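Local coordinates for AGR_C_1268p (Agrobacterium tumefaciens str. C58, PDB 2GHS), which is a regucalcin-like protein of the SMP-30 beta-propeller family, probably a divalent-metal-dependent enzyme that hydrolyses sugar lactones such as gluconolactone, at residues G193-T198 and G217-F222. Residues are numbered along the deposited sequence; the frame is centred on the assembly and turned at random.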
loop_
_atom_site.group_PDB
_atom_site.type_symbol
_atom_site.label_atom_id
_atom_site.label_comp_id
_atom_site.label_asym_id
_atom_site.label_seq_id
_atom_site.Cartn_x
_atom_site.Cartn_y
_atom_site.Cartn_z
ATOM N N GLY A 193 -15.191 -0.306 -2.519
ATOM C CA GLY A 193 -13.872 0.200 -2.238
ATOM C C GLY A 193 -13.794 0.723 -0.837
ATOM O O GLY A 193 -14.803 1.144 -0.243
ATOM N N TYR A 194 -12.583 0.687 -0.295
ATOM C CA TYR A 194 -12.297 1.165 1.041
ATOM C C TYR A 194 -11.141 2.161 1.010
ATOM O O TYR A 194 -10.255 2.072 0.169
ATOM C CB TYR A 194 -11.899 0.003 1.968
ATOM C CG TYR A 194 -12.916 -1.121 2.013
ATOM C CD1 TYR A 194 -14.031 -1.026 2.798
ATOM C CD2 TYR A 194 -12.726 -2.297 1.287
ATOM C CE1 TYR A 194 -14.976 -2.010 2.826
ATOM C CE2 TYR A 194 -13.620 -3.328 1.340
ATOM C CZ TYR A 194 -14.770 -3.188 2.104
ATOM O OH TYR A 194 -15.694 -4.207 2.185
ATOM N N PHE A 195 -11.187 3.133 1.908
ATOM C CA PHE A 195 -10.087 4.074 2.113
ATOM C C PHE A 195 -10.208 4.753 3.461
ATOM O O PHE A 195 -11.243 4.717 4.092
ATOM C CB PHE A 195 -9.996 5.145 0.998
ATOM C CG PHE A 195 -11.062 6.175 1.032
ATOM C CD1 PHE A 195 -12.276 5.980 0.396
ATOM C CD2 PHE A 195 -10.840 7.369 1.706
ATOM C CE1 PHE A 195 -13.261 6.983 0.450
ATOM C CE2 PHE A 195 -11.817 8.369 1.731
ATOM C CZ PHE A 195 -13.015 8.156 1.101
ATOM N N VAL A 196 -9.128 5.392 3.880
ATOM C CA VAL A 196 -9.117 6.121 5.139
ATOM C C VAL A 196 -8.289 7.381 4.954
ATOM O O VAL A 196 -7.454 7.445 4.058
ATOM C CB VAL A 196 -8.474 5.274 6.295
ATOM C CG1 VAL A 196 -6.913 5.160 6.193
ATOM C CG2 VAL A 196 -8.870 5.791 7.683
ATOM N N ASP A 197 -8.544 8.365 5.813
ATOM C CA ASP A 197 -7.638 9.510 5.999
ATOM C C ASP A 197 -6.968 9.158 7.328
ATOM O O ASP A 197 -7.618 9.118 8.375
ATOM C CB ASP A 197 -8.392 10.810 6.062
ATOM C CG ASP A 197 -7.483 12.013 6.310
ATOM O OD1 ASP A 197 -6.277 11.848 6.659
ATOM O OD2 ASP A 197 -8.004 13.143 6.172
ATOM N N THR A 198 -5.678 8.848 7.291
ATOM C CA THR A 198 -4.956 8.388 8.498
ATOM C C THR A 198 -5.035 9.383 9.653
ATOM O O THR A 198 -4.968 8.995 10.794
ATOM C CB THR A 198 -3.490 8.047 8.169
ATOM O OG1 THR A 198 -3.450 7.051 7.138
ATOM C CG2 THR A 198 -2.745 7.471 9.382
ATOM N N GLY A 217 -22.003 5.536 -5.505
ATOM C CA GLY A 217 -22.652 6.162 -4.372
ATOM C C GLY A 217 -21.642 6.834 -3.467
ATOM O O GLY A 217 -20.449 6.743 -3.705
ATOM N N LYS A 218 -22.129 7.505 -2.418
ATOM C CA LYS A 218 -21.227 8.256 -1.554
ATOM C C LYS A 218 -20.507 7.305 -0.616
ATOM O O LYS A 218 -20.953 6.179 -0.405
ATOM C CB LYS A 218 -21.947 9.331 -0.766
ATOM C CG LYS A 218 -22.867 8.778 0.277
ATOM C CD LYS A 218 -23.438 9.873 1.199
ATOM C CE LYS A 218 -23.816 9.276 2.554
ATOM N NZ LYS A 218 -24.963 8.322 2.430
ATOM N N ALA A 219 -19.413 7.786 -0.037
ATOM C CA ALA A 219 -18.661 7.018 0.967
ATOM C C ALA A 219 -19.463 6.980 2.249
ATOM O O ALA A 219 -20.100 7.975 2.605
ATOM C CB ALA A 219 -17.295 7.646 1.226
ATOM N N GLU A 220 -19.421 5.815 2.920
ATOM C CA GLU A 220 -20.081 5.554 4.203
ATOM C C GLU A 220 -19.030 5.152 5.225
ATOM O O GLU A 220 -18.071 4.457 4.882
ATOM C CB GLU A 220 -21.052 4.379 4.065
ATOM C CG GLU A 220 -22.017 4.481 2.865
ATOM C CD GLU A 220 -23.095 5.536 3.037
ATOM O OE1 GLU A 220 -23.453 5.879 4.195
ATOM O OE2 GLU A 220 -23.599 6.020 1.994
ATOM N N VAL A 221 -19.197 5.542 6.480
ATOM C CA VAL A 221 -18.270 5.106 7.535
ATOM C C VAL A 221 -18.467 3.626 7.808
ATOM O O VAL A 221 -19.570 3.187 8.136
ATOM C CB VAL A 221 -18.451 5.875 8.841
ATOM C CG1 VAL A 221 -17.516 5.355 9.944
ATOM C CG2 VAL A 221 -18.215 7.355 8.656
ATOM N N PHE A 222 -17.409 2.843 7.642
ATOM C CA PHE A 222 -17.449 1.411 7.855
ATOM C C PHE A 222 -16.810 1.016 9.200
ATOM O O PHE A 222 -17.441 0.293 9.992
ATOM C CB PHE A 222 -16.775 0.712 6.662
ATOM C CG PHE A 222 -16.739 -0.799 6.737
ATOM C CD1 PHE A 222 -17.874 -1.545 7.023
ATOM C CD2 PHE A 222 -15.565 -1.471 6.446
ATOM C CE1 PHE A 222 -17.820 -2.933 7.043
ATOM C CE2 PHE A 222 -15.513 -2.874 6.457
ATOM C CZ PHE A 222 -16.633 -3.596 6.762
#
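Tyr-194 holds CG beside its backbone N (chi1 -55°), anti to the carbonyl carbon, and Phe-222 holds CG opposite its backbone N (chi1 -180°); these two torsions carry the rings across the strand that separates their backbones. The rings approach obliquely through a few carbons: CE1 of Tyr-194 lies 3.7 Å from CD2 of Phe-222, and the same CE1 is 3.8 Å from Phe-222 CE2. The ring planes are inclined by 30° but slid apart, with centroids 5.5 Å from each other, so there is little overlap and the attraction is dispersive. Long aromatic side chains suit these positions because the CA atoms of Tyr-194 and Phe-222 stand 8.5 Å apart.

Phe-195, the next residue on the strand, takes its ring to a second, lighter contact on the opposite face of the sheet, where CE1 comes within 4.2 Å of Ala-219 CB. The methyl group of Ala-219 points toward strand 192-197; the Phe-195 ring spans most of the gap, so one methyl completes the contact. Nearby, Lys-218 NZ forms a salt bridge of 2.7 Å with Glu-220 OE2, a charged pair suited to the solvent-facing side.

Both contacts thus bridge strands two apart in a propeller blade, over strand 202-207, which runs between 192-197 and the outermost strand 220-224. Leu-203 of that middle strand touches both Tyr-194 and Phe-222, while Ile-243 of strand 243-248, in the neighbouring sheet, packs against the same two rings.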